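Local coordinates for putative O-GlcNAcase nagJ (Clostridium perfringens, PDB 6PV5), which probably removes N-acetylhexosamine units from glycans, this chain being the N-terminal, barrel and helical part of a longer family 84 glycoside hydrolase, at residues Lys570-Ile574 / Asp589-Gly593; Ala70-Ala74 / Asn254-Val258; Phe360-Asp365 / Val394-Lys398; Gly418-Asp422 / Thr495-Asp499. All blocks are in the same frame, centred on the assembly; numbering follows the deposited sequence. Where two conformers were deposited one is given.

The four contacts sample three parts of the fold in the chain order 2, 3, 4, 1, each closing before the next opens. Contact 2 joins the N-terminal mixed-sheet domain to the eight-stranded parallel barrel. Contact 3 lies within the barrel, where the helices leading to its sixth and seventh strands come together, and contact 4 ties a loop before the last barrel strand to the segment entering the C-terminal helices. Contact 1 pairs two of those helices, its centre about 60 Å from that of contact 3. Contact 4 is intermediate: its nearest atoms lie about 17 Å from each of the others. Contacts 2 and 4 lie where the barrel meets its flanking parts, while contacts 1 and 3 are each internal to one part.

Contact 1 (Lys570-Ile574 / Asp589-Gly593); sequences KSIEI and DNFEG
K570 reaches from helix 548-579 into a group of three carboxylates, two of them on helix 583-601, forming a salt-bridge network across an antiparallel helix hairpin. K570 NZ donates to E592 OE1 at 2.8 Å and to D589 OD1 at 3.1 Å, approaching both from above the carboxylate planes. The third partner is E573, one turn along the same helix: K570 NZ meets E573 OE1 on the syn side at 2.6 Å. A lysine suits this place because one ammonium group has three protons to share. The charge probably offsets repulsion between E573 OE1 and D589 OD1, which stand only 3.2 Å apart. With CG anti to the backbone N (chi1 -174°), the lysine chain bends at chi2 and chi3, which carries NZ back among the acids while its methylenes lie against the facing helix.

Next to the charges the packing is apolar. The short helix axes run 154° apart in direction and approach to 9.1 Å. I574 sends CG1 alongside D589 CB, the two side chains passing in opposite directions, and rests CD1 on N590 CA. The absence of a side chain at G593 makes room chiefly for I574 CD1, and K570 CG also lies 3.7 Å from G593 CA.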
loop_
_atom_site.group_PDB
_atom_site.type_symbol
_atom_site.label_atom_id
_atom_site.label_comp_id
_atom_site.label_asym_id
_atom_site.label_seq_id
_atom_site.Cartn_x
_atom_site.Cartn_y
_atom_site.Cartn_z
ATOM N N LYS A 570 4.446 18.514 31.654
ATOM C CA LYS A 570 3.801 18.899 32.904
ATOM C C LYS A 570 3.620 17.689 33.823
ATOM O O LYS A 570 3.808 17.805 35.032
ATOM C CB LYS A 570 2.456 19.596 32.669
ATOM C CG LYS A 570 1.773 20.153 33.915
ATOM C CD LYS A 570 2.588 21.201 34.656
ATOM C CE LYS A 570 3.013 22.354 33.773
ATOM N NZ LYS A 570 3.933 23.255 34.504
ATOM N N SER A 571 3.274 16.527 33.248
ATOM C CA SER A 571 3.091 15.323 34.042
ATOM C C SER A 571 4.394 14.933 34.742
ATOM O O SER A 571 4.358 14.482 35.890
ATOM C CB SER A 571 2.535 14.180 33.224
ATOM O OG SER A 571 1.283 14.548 32.668
ATOM N N ILE A 572 5.530 15.091 34.055
ATOM C CA ILE A 572 6.812 14.788 34.673
ATOM C C ILE A 572 7.001 15.726 35.866
ATOM O O ILE A 572 7.357 15.280 36.959
ATOM C CB ILE A 572 7.974 14.869 33.658
ATOM C CG1 ILE A 572 7.987 13.660 32.722
ATOM C CG2 ILE A 572 9.314 15.031 34.366
ATOM C CD1 ILE A 572 8.921 13.826 31.552
ATOM N N GLU A 573 6.716 17.016 35.658
ATOM C CA GLU A 573 6.888 17.994 36.724
ATOM C C GLU A 573 6.062 17.598 37.945
ATOM O O GLU A 573 6.571 17.680 39.060
ATOM C CB GLU A 573 6.488 19.393 36.267
ATOM C CG GLU A 573 7.539 20.058 35.405
ATOM C CD GLU A 573 7.067 21.410 34.891
ATOM O OE1 GLU A 573 5.919 21.819 35.210
ATOM O OE2 GLU A 573 7.844 22.059 34.173
ATOM N N ILE A 574 4.816 17.148 37.718
ATOM C CA ILE A 574 3.901 16.748 38.785
ATOM C C ILE A 574 4.522 15.588 39.556
ATOM O O ILE A 574 4.519 15.606 40.790
ATOM C CB ILE A 574 2.492 16.389 38.258
ATOM C CG1 ILE A 574 1.741 17.608 37.710
ATOM C CG2 ILE A 574 1.668 15.652 39.314
ATOM C CD1 ILE A 574 0.499 17.264 36.890
ATOM N N ASP A 589 1.238 22.816 39.410
ATOM C CA ASP A 589 1.510 22.000 38.236
ATOM C C ASP A 589 0.304 21.121 37.921
ATOM O O ASP A 589 -0.111 21.001 36.775
ATOM C CB ASP A 589 2.760 21.158 38.454
ATOM C CG ASP A 589 4.038 21.972 38.413
ATOM O OD1 ASP A 589 4.107 22.929 37.605
ATOM O OD2 ASP A 589 4.965 21.616 39.167
ATOM N N ASN A 590 -0.257 20.521 38.963
ATOM C CA ASN A 590 -1.475 19.749 38.851
ATOM C C ASN A 590 -2.569 20.565 38.164
ATOM O O ASN A 590 -3.254 20.063 37.280
ATOM C CB ASN A 590 -1.908 19.216 40.211
ATOM C CG ASN A 590 -2.900 18.089 40.057
ATOM O OD1 ASN A 590 -2.582 17.051 39.479
ATOM N ND2 ASN A 590 -4.115 18.306 40.530
ATOM N N PHE A 591 -2.713 21.834 38.566
ATOM C CA PHE A 591 -3.703 22.736 38.001
ATOM C C PHE A 591 -3.398 23.016 36.528
ATOM O O PHE A 591 -4.296 23.014 35.690
ATOM C CB PHE A 591 -3.780 24.035 38.818
ATOM C CG PHE A 591 -4.866 24.984 38.377
ATOM C CD1 PHE A 591 -6.170 24.835 38.835
ATOM C CD2 PHE A 591 -4.594 26.012 37.480
ATOM C CE1 PHE A 591 -7.176 25.697 38.418
ATOM C CE2 PHE A 591 -5.601 26.872 37.066
ATOM C CZ PHE A 591 -6.888 26.711 37.532
ATOM N N GLU A 592 -2.138 23.301 36.209
ATOM C CA GLU A 592 -1.778 23.519 34.820
ATOM C C GLU A 592 -2.018 22.249 33.994
ATOM O O GLU A 592 -2.392 22.339 32.831
ATOM C CB GLU A 592 -0.333 24.008 34.710
ATOM C CG GLU A 592 -0.121 25.389 35.312
ATOM C CD GLU A 592 1.312 25.798 35.631
ATOM O OE1 GLU A 592 2.155 24.914 35.896
ATOM O OE2 GLU A 592 1.586 27.014 35.623
ATOM N N GLY A 593 -1.800 21.075 34.599
ATOM C CA GLY A 593 -1.944 19.799 33.914
ATOM C C GLY A 593 -3.399 19.508 33.569
ATOM O O GLY A 593 -3.708 19.014 32.477
#

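Contact 2 (Ala70-Ala74 / Asn254-Val258)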
loop_
_atom_site.group_PDB
_atom_site.type_symbol
_atom_site.label_atom_id
_atom_site.label_comp_id
_atom_site.label_asym_id
_atom_site.label_seq_id
_atom_site.Cartn_x
_atom_site.Cartn_y
_atom_site.Cartn_z
ATOM N N ALA A 70 11.339 -2.103 -28.310
ATOM C CA ALA A 70 11.091 -2.133 -26.874
ATOM C C ALA A 70 9.734 -1.509 -26.536
ATOM O O ALA A 70 9.183 -0.745 -27.330
ATOM C CB ALA A 70 12.224 -1.445 -26.146
ATOM N N ASP A 71 9.212 -1.843 -25.342
ATOM C CA ASP A 71 7.929 -1.349 -24.859
ATOM C C ASP A 71 7.872 0.167 -25.008
ATOM O O ASP A 71 8.761 0.865 -24.526
ATOM C CB ASP A 71 7.669 -1.742 -23.400
ATOM C CG ASP A 71 6.468 -1.041 -22.770
ATOM O OD1 ASP A 71 5.308 -1.367 -23.136
ATOM O OD2 ASP A 71 6.695 -0.161 -21.926
ATOM N N THR A 72 6.810 0.653 -25.664
ATOM C CA THR A 72 6.572 2.079 -25.833
ATOM C C THR A 72 6.928 2.814 -24.543
ATOM O O THR A 72 7.746 3.733 -24.553
ATOM C CB THR A 72 5.127 2.365 -26.266
ATOM N N TYR A 73 6.337 2.360 -23.430
ATOM C CA TYR A 73 6.397 3.097 -22.178
ATOM C C TYR A 73 7.776 2.958 -21.537
ATOM O O TYR A 73 8.407 3.962 -21.219
ATOM C CB TYR A 73 5.236 2.695 -21.273
ATOM C CG TYR A 73 3.871 2.865 -21.886
ATOM C CD1 TYR A 73 3.007 1.782 -22.003
ATOM C CD2 TYR A 73 3.433 4.099 -22.343
ATOM C CE1 TYR A 73 1.741 1.917 -22.550
ATOM C CE2 TYR A 73 2.169 4.250 -22.896
ATOM C CZ TYR A 73 1.323 3.156 -23.002
ATOM O OH TYR A 73 0.079 3.291 -23.540
ATOM N N ALA A 74 8.258 1.719 -21.389
ATOM C CA ALA A 74 9.595 1.502 -20.864
ATOM C C ALA A 74 10.584 2.420 -21.581
ATOM O O ALA A 74 11.466 2.993 -20.941
ATOM C CB ALA A 74 9.985 0.052 -20.998
ATOM N N ASN A 254 -2.805 2.545 -17.841
ATOM C CA ASN A 254 -2.130 1.822 -18.913
ATOM C C ASN A 254 -0.691 2.298 -19.064
ATOM O O ASN A 254 0.234 1.495 -19.134
ATOM C CB ASN A 254 -2.865 1.956 -20.251
ATOM C CG ASN A 254 -4.220 1.278 -20.265
ATOM O OD1 ASN A 254 -4.541 0.473 -19.392
ATOM N ND2 ASN A 254 -5.024 1.588 -21.268
ATOM N N GLU A 255 -0.497 3.617 -19.120
ATOM C CA GLU A 255 0.842 4.157 -19.303
ATOM C C GLU A 255 1.756 3.777 -18.142
ATOM O O GLU A 255 2.974 3.817 -18.297
ATOM C CB GLU A 255 0.791 5.669 -19.487
ATOM C CG GLU A 255 0.132 6.064 -20.793
ATOM C CD GLU A 255 -0.253 7.525 -20.899
ATOM O OE1 GLU A 255 0.460 8.356 -20.301
ATOM O OE2 GLU A 255 -1.269 7.821 -21.573
ATOM N N ASN A 256 1.170 3.377 -17.002
ATOM C CA ASN A 256 1.945 3.151 -15.785
ATOM C C ASN A 256 2.109 1.665 -15.462
ATOM O O ASN A 256 2.724 1.316 -14.451
ATOM C CB ASN A 256 1.385 3.961 -14.613
ATOM C CG ASN A 256 1.836 5.403 -14.684
ATOM O OD1 ASN A 256 2.999 5.702 -14.441
ATOM N ND2 ASN A 256 0.933 6.294 -15.045
ATOM N N LYS A 257 1.584 0.800 -16.341
ATOM C CA LYS A 257 1.638 -0.641 -16.161
ATOM C C LYS A 257 0.817 -1.007 -14.936
ATOM O O LYS A 257 1.174 -1.908 -14.183
ATOM C CB LYS A 257 3.079 -1.150 -16.071
ATOM C CG LYS A 257 3.908 -0.974 -17.341
ATOM C CD LYS A 257 3.260 -1.546 -18.591
ATOM C CE LYS A 257 4.219 -1.657 -19.757
ATOM N NZ LYS A 257 3.496 -1.975 -21.010
ATOM N N VAL A 258 -0.301 -0.302 -14.768
ATOM C CA VAL A 258 -1.206 -0.547 -13.665
ATOM C C VAL A 258 -2.519 -1.025 -14.255
ATOM O O VAL A 258 -3.140 -0.292 -15.013
ATOM C CB VAL A 258 -1.426 0.719 -12.806
ATOM C CG1 VAL A 258 -2.538 0.522 -11.798
ATOM C CG2 VAL A 258 -0.149 1.190 -12.126
#
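D71 points at the other segment, its CG opposite the backbone N (chi1 169°), whereas K257 sets off to the side and, after a bend at chi2, runs on extended until only its end comes across. A long lysine chain suits this crossing: K257 NZ donates to D71 OD1 at 2.9 Å in a salt bridge, coming from above the carboxylate plane. The other oxygen, OD2, accepts from A74 N, so D71 is the N-cap of helix 72-82 while also gripping the lysine. Aspartate is short enough to fold back on the helix start.

K257 leaves helix 243-255 through a Schellman motif, with a positive phi of 65°. Y73 suits the contact because its flat face can lie on the backbone and methylenes of E255. E255 CA lies over the ring centre, 3.8 Å from the centroid of the Y73 ring, in a CH-pi contact, and E255 CG reaches Y73 CE2 at 3.4 Å. K257 NZ sits at the ring's edge, 3.9 Å from Y73 CD1.

The contact joins the N-terminal mixed-sheet domain to the barrel ahead of strand 259-264. Helix 152-163 borders it: F156 touches both Y73 and K257, and E152 brings a second acid near D71 OD1.

Contact 3 (Phe360-Asp365 / Val394-Lys398); sequences FAETLD and VYNRK
Y395 turns one ring face to A361 and its edge to F360, while the flat guanidinium group of R397 presents its edge to the carbonyls that follow the helix of the facing segment. A361 CB stands above the Y395 ring, offset toward the rim and 3.9 Å from the centroid, in a CH-pi contact; the small alanine side chain suits a place where the ring lies close to the helix. F360 and Y395 instead meet edge to edge, with Y395 OH 3.4 Å from F360 CD2.

R397 starts with CG between the backbone N and the carbonyl carbon (chi1 70°), runs on extended at chi2 and bends at chi3, which brings its head round to the facing segment. R397 NH2 donates to L364 O at 2.9 Å, and R397 NH1 donates to D365 O at 2.7 Å along a more bent path (137°). R397 NE donates to Y395 O, in its own segment, at 2.8 Å. These three bonds hold the guanidinium in its orientation. Arginine suits a site of several backbone acceptors, and L364 CD2 packs 3.7 Å from R397 NH1.

The two helix ends thus joined, 355-363 and 385-395, lead into barrel strands 369-372 and 399-403. V370 of strand 369-372 touches both L364 and Y395, I368 O takes a further bond from R397 NH1, and L318 of helix 311-326 covers F360 and L364.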
loop_
_atom_site.group_PDB
_atom_site.type_symbol
_atom_site.label_atom_id
_atom_site.label_comp_id
_atom_site.label_asym_id
_atom_site.label_seq_id
_atom_site.Cartn_x
_atom_site.Cartn_y
_atom_site.Cartn_z
ATOM N N PHE A 360 -20.210 -22.015 -2.377
ATOM C CA PHE A 360 -19.520 -21.028 -3.191
ATOM C C PHE A 360 -18.199 -21.602 -3.708
ATOM O O PHE A 360 -17.928 -21.540 -4.912
ATOM C CB PHE A 360 -19.394 -19.672 -2.478
ATOM C CG PHE A 360 -18.832 -18.553 -3.323
ATOM C CD1 PHE A 360 -19.638 -17.843 -4.206
ATOM C CD2 PHE A 360 -17.486 -18.203 -3.247
ATOM C CE1 PHE A 360 -19.105 -16.816 -4.981
ATOM C CE2 PHE A 360 -16.958 -17.167 -4.009
ATOM C CZ PHE A 360 -17.775 -16.466 -4.872
ATOM N N ALA A 361 -17.380 -22.162 -2.803
ATOM C CA ALA A 361 -16.048 -22.619 -3.170
ATOM C C ALA A 361 -16.104 -23.841 -4.098
ATOM O O ALA A 361 -15.300 -23.959 -5.021
ATOM C CB ALA A 361 -15.235 -22.915 -1.931
ATOM N N GLU A 362 -17.030 -24.762 -3.828
ATOM C CA GLU A 362 -17.136 -25.998 -4.592
ATOM C C GLU A 362 -17.582 -25.686 -6.017
ATOM O O GLU A 362 -17.075 -26.289 -6.948
ATOM C CB GLU A 362 -18.122 -26.960 -3.926
ATOM N N THR A 363 -18.503 -24.723 -6.178
ATOM C CA THR A 363 -19.028 -24.367 -7.489
ATOM C C THR A 363 -18.049 -23.541 -8.326
ATOM O O THR A 363 -18.059 -23.658 -9.544
ATOM C CB THR A 363 -20.347 -23.604 -7.363
ATOM O OG1 THR A 363 -21.141 -24.376 -6.476
ATOM C CG2 THR A 363 -21.078 -23.404 -8.671
ATOM N N LEU A 364 -17.221 -22.695 -7.700
ATOM C CA LEU A 364 -16.552 -21.613 -8.416
ATOM C C LEU A 364 -15.344 -22.130 -9.189
ATOM O O LEU A 364 -14.504 -22.791 -8.598
ATOM C CB LEU A 364 -16.101 -20.564 -7.391
ATOM C CG LEU A 364 -15.510 -19.279 -7.971
ATOM C CD1 LEU A 364 -16.601 -18.462 -8.658
ATOM C CD2 LEU A 364 -14.818 -18.446 -6.886
ATOM N N ASP A 365 -15.217 -21.745 -10.478
ATOM C CA ASP A 365 -14.070 -22.089 -11.310
ATOM C C ASP A 365 -12.747 -21.646 -10.685
ATOM O O ASP A 365 -12.581 -20.487 -10.293
ATOM C CB ASP A 365 -14.098 -21.352 -12.654
ATOM C CG ASP A 365 -15.201 -21.709 -13.638
ATOM O OD1 ASP A 365 -15.924 -22.710 -13.404
ATOM O OD2 ASP A 365 -15.315 -20.974 -14.661
ATOM N N VAL A 394 -9.560 -24.615 1.543
ATOM C CA VAL A 394 -10.991 -24.726 1.307
ATOM C C VAL A 394 -11.288 -24.353 -0.147
ATOM O O VAL A 394 -12.165 -24.950 -0.760
ATOM C CB VAL A 394 -11.795 -23.861 2.301
ATOM C CG1 VAL A 394 -13.278 -23.835 1.972
ATOM C CG2 VAL A 394 -11.566 -24.308 3.743
ATOM N N TYR A 395 -10.558 -23.359 -0.687
ATOM C CA TYR A 395 -10.862 -22.775 -1.988
ATOM C C TYR A 395 -10.067 -23.458 -3.100
ATOM O O TYR A 395 -10.310 -23.198 -4.282
ATOM C CB TYR A 395 -10.636 -21.254 -1.971
ATOM C CG TYR A 395 -11.876 -20.476 -1.609
ATOM C CD1 TYR A 395 -12.151 -20.123 -0.295
ATOM C CD2 TYR A 395 -12.778 -20.090 -2.588
ATOM C CE1 TYR A 395 -13.306 -19.430 0.033
ATOM C CE2 TYR A 395 -13.929 -19.389 -2.280
ATOM C CZ TYR A 395 -14.201 -19.071 -0.962
ATOM O OH TYR A 395 -15.348 -18.399 -0.659
ATOM N N ASN A 396 -9.087 -24.291 -2.725
ATOM C CA ASN A 396 -8.370 -25.100 -3.700
ATOM C C ASN A 396 -7.606 -24.200 -4.669
ATOM O O ASN A 396 -7.520 -24.516 -5.855
ATOM C CB ASN A 396 -9.324 -26.029 -4.465
ATOM C CG ASN A 396 -9.862 -27.125 -3.576
ATOM O OD1 ASN A 396 -9.080 -27.923 -3.058
ATOM N ND2 ASN A 396 -11.172 -27.132 -3.351
ATOM N N ARG A 397 -7.086 -23.070 -4.154
ATOM C CA ARG A 397 -6.380 -22.086 -4.959
ATOM C C ARG A 397 -5.684 -21.100 -4.025
ATOM O O ARG A 397 -6.068 -20.950 -2.866
ATOM C CB ARG A 397 -7.348 -21.340 -5.890
ATOM C CG ARG A 397 -8.285 -20.390 -5.154
ATOM C CD ARG A 397 -9.494 -19.916 -5.931
ATOM N NE ARG A 397 -10.510 -20.950 -5.968
ATOM C CZ ARG A 397 -11.507 -20.996 -6.851
ATOM N NH1 ARG A 397 -11.617 -20.058 -7.782
ATOM N NH2 ARG A 397 -12.390 -21.978 -6.802
ATOM N N LYS A 398 -4.646 -20.456 -4.555
ATOM C CA LYS A 398 -4.016 -19.324 -3.904
ATOM C C LYS A 398 -5.007 -18.163 -3.769
ATOM O O LYS A 398 -5.691 -17.783 -4.712
ATOM C CB LYS A 398 -2.763 -18.916 -4.667
ATOM C CG LYS A 398 -1.570 -19.822 -4.436
ATOM C CD LYS A 398 -0.325 -19.219 -5.036
ATOM C CE LYS A 398 0.935 -20.004 -4.770
ATOM N NZ LYS A 398 2.118 -19.115 -4.834
#

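Contact 4 (Gly418-Asp422 / Thr495-Asp499); sequences GPIYD and TGRPD
Y421 lays one ring face against the segment T495-D499, which leads from the barrel domain into the C-terminal helices; Y421 itself lies in the long loop between barrel strands 399-403 and 431-436. T495 joins through water: one molecule donates both to its OG1, at 2.9 Å, and to Y421 O, at 2.7 Å. G496 comes next, its C lying 4.0 Å from Y421 CD2; a positive phi of 120° with psi 166° is a conformation that only a residue without CB takes easily.

R497 is the main partner. Its CA stands over the centre of the Y421 ring, 3.6 Å from the centroid, in a CH-pi contact, and CB follows at 3.6 Å from Y421 CD1. CG is anti to the backbone N (chi1 171°), which starts the chain away from the ring, and it stays extended to NE, passing P419 CD with its CD, while its charged end leaves the tyrosine for E465 and N488. A second water receives R497 N at 2.9 Å and donates to P419 O at 2.6 Å, bridging the two backbones where none of their own bonds cross. P498, rigid and apolar, places CD 3.9 Å from Y421 CE2.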
loop_
_atom_site.group_PDB
_atom_site.type_symbol
_atom_site.label_atom_id
_atom_site.label_comp_id
_atom_site.label_asym_id
_atom_site.label_seq_id
_atom_site.Cartn_x
_atom_site.Cartn_y
_atom_site.Cartn_z
ATOM N N GLY A 418 1.548 3.904 9.778
ATOM C CA GLY A 418 2.576 2.894 9.999
ATOM C C GLY A 418 2.833 1.949 8.819
ATOM O O GLY A 418 2.131 1.969 7.804
ATOM N N PRO A 419 3.834 1.041 8.939
ATOM C CA PRO A 419 4.097 0.046 7.899
ATOM C C PRO A 419 3.086 -1.095 7.967
ATOM O O PRO A 419 2.511 -1.379 9.024
ATOM C CB PRO A 419 5.505 -0.462 8.261
ATOM C CG PRO A 419 5.526 -0.358 9.775
ATOM C CD PRO A 419 4.766 0.926 10.078
ATOM N N ILE A 420 2.856 -1.726 6.810
ATOM C CA ILE A 420 2.219 -3.040 6.753
ATOM C C ILE A 420 2.917 -3.942 7.769
ATOM O O ILE A 420 4.128 -4.059 7.779
ATOM C CB ILE A 420 2.353 -3.607 5.326
ATOM C CG1 ILE A 420 1.735 -2.676 4.272
ATOM C CG2 ILE A 420 1.799 -5.026 5.251
ATOM C CD1 ILE A 420 0.313 -2.215 4.549
ATOM N N TYR A 421 2.159 -4.578 8.646
ATOM C CA TYR A 421 2.783 -5.143 9.833
ATOM C C TYR A 421 2.165 -6.505 10.129
ATOM O O TYR A 421 0.950 -6.655 9.987
ATOM C CB TYR A 421 2.545 -4.189 11.014
ATOM C CG TYR A 421 3.412 -4.431 12.225
ATOM C CD1 TYR A 421 4.728 -3.996 12.272
ATOM C CD2 TYR A 421 2.907 -5.094 13.333
ATOM C CE1 TYR A 421 5.525 -4.198 13.397
ATOM C CE2 TYR A 421 3.685 -5.323 14.458
ATOM C CZ TYR A 421 4.994 -4.874 14.480
ATOM O OH TYR A 421 5.741 -5.097 15.593
ATOM N N ASP A 422 3.005 -7.479 10.531
ATOM C CA ASP A 422 2.561 -8.787 11.016
ATOM C C ASP A 422 1.946 -9.595 9.871
ATOM O O ASP A 422 1.079 -10.424 10.095
ATOM C CB ASP A 422 1.488 -8.685 12.108
ATOM C CG ASP A 422 1.980 -8.437 13.529
ATOM O OD1 ASP A 422 3.174 -8.727 13.798
ATOM O OD2 ASP A 422 1.142 -7.967 14.371
ATOM N N THR A 495 -5.616 -2.629 13.751
ATOM C CA THR A 495 -4.483 -3.465 13.402
ATOM C C THR A 495 -3.326 -2.497 13.219
ATOM O O THR A 495 -3.550 -1.290 13.268
ATOM C CB THR A 495 -4.773 -4.321 12.159
ATOM O OG1 THR A 495 -3.728 -5.291 12.012
ATOM C CG2 THR A 495 -4.888 -3.501 10.890
ATOM N N GLY A 496 -2.116 -3.020 13.003
ATOM C CA GLY A 496 -0.980 -2.151 12.730
ATOM C C GLY A 496 0.112 -2.317 13.779
ATOM O O GLY A 496 -0.110 -2.923 14.828
ATOM N N ARG A 497 1.296 -1.801 13.474
ATOM C CA ARG A 497 2.361 -1.715 14.462
ATOM C C ARG A 497 1.844 -0.979 15.702
ATOM O O ARG A 497 1.181 0.060 15.576
ATOM C CB ARG A 497 3.526 -0.957 13.819
ATOM C CG ARG A 497 4.666 -0.565 14.756
ATOM C CD ARG A 497 5.452 0.556 14.099
ATOM N NE ARG A 497 6.628 1.067 14.816
ATOM C CZ ARG A 497 6.628 2.103 15.660
ATOM N NH1 ARG A 497 7.764 2.484 16.214
ATOM N NH2 ARG A 497 5.510 2.755 15.948
ATOM N N PRO A 498 2.129 -1.476 16.935
ATOM C CA PRO A 498 1.770 -0.746 18.163
ATOM C C PRO A 498 2.435 0.630 18.209
ATOM O O PRO A 498 3.561 0.795 17.752
ATOM C CB PRO A 498 2.274 -1.668 19.305
ATOM C CG PRO A 498 2.289 -3.047 18.625
ATOM C CD PRO A 498 2.812 -2.758 17.219
ATOM N N ASP A 499 1.715 1.625 18.739
ATOM C CA ASP A 499 2.216 2.989 18.810
ATOM C C ASP A 499 3.379 3.059 19.806
ATOM O O ASP A 499 3.346 2.377 20.831
ATOM C CB ASP A 499 1.152 3.918 19.394
ATOM C CG ASP A 499 -0.081 4.125 18.523
ATOM O OD1 ASP A 499 0.032 3.945 17.284
ATOM O OD2 ASP A 499 -1.142 4.514 19.091
HETATM O O HOH W 1 1.400 -0.256 11.039
HETATM O O HOH W 2 -1.041 -5.021 10.923
HETATM O O HOH W 3 -1.178 -5.942 13.517
#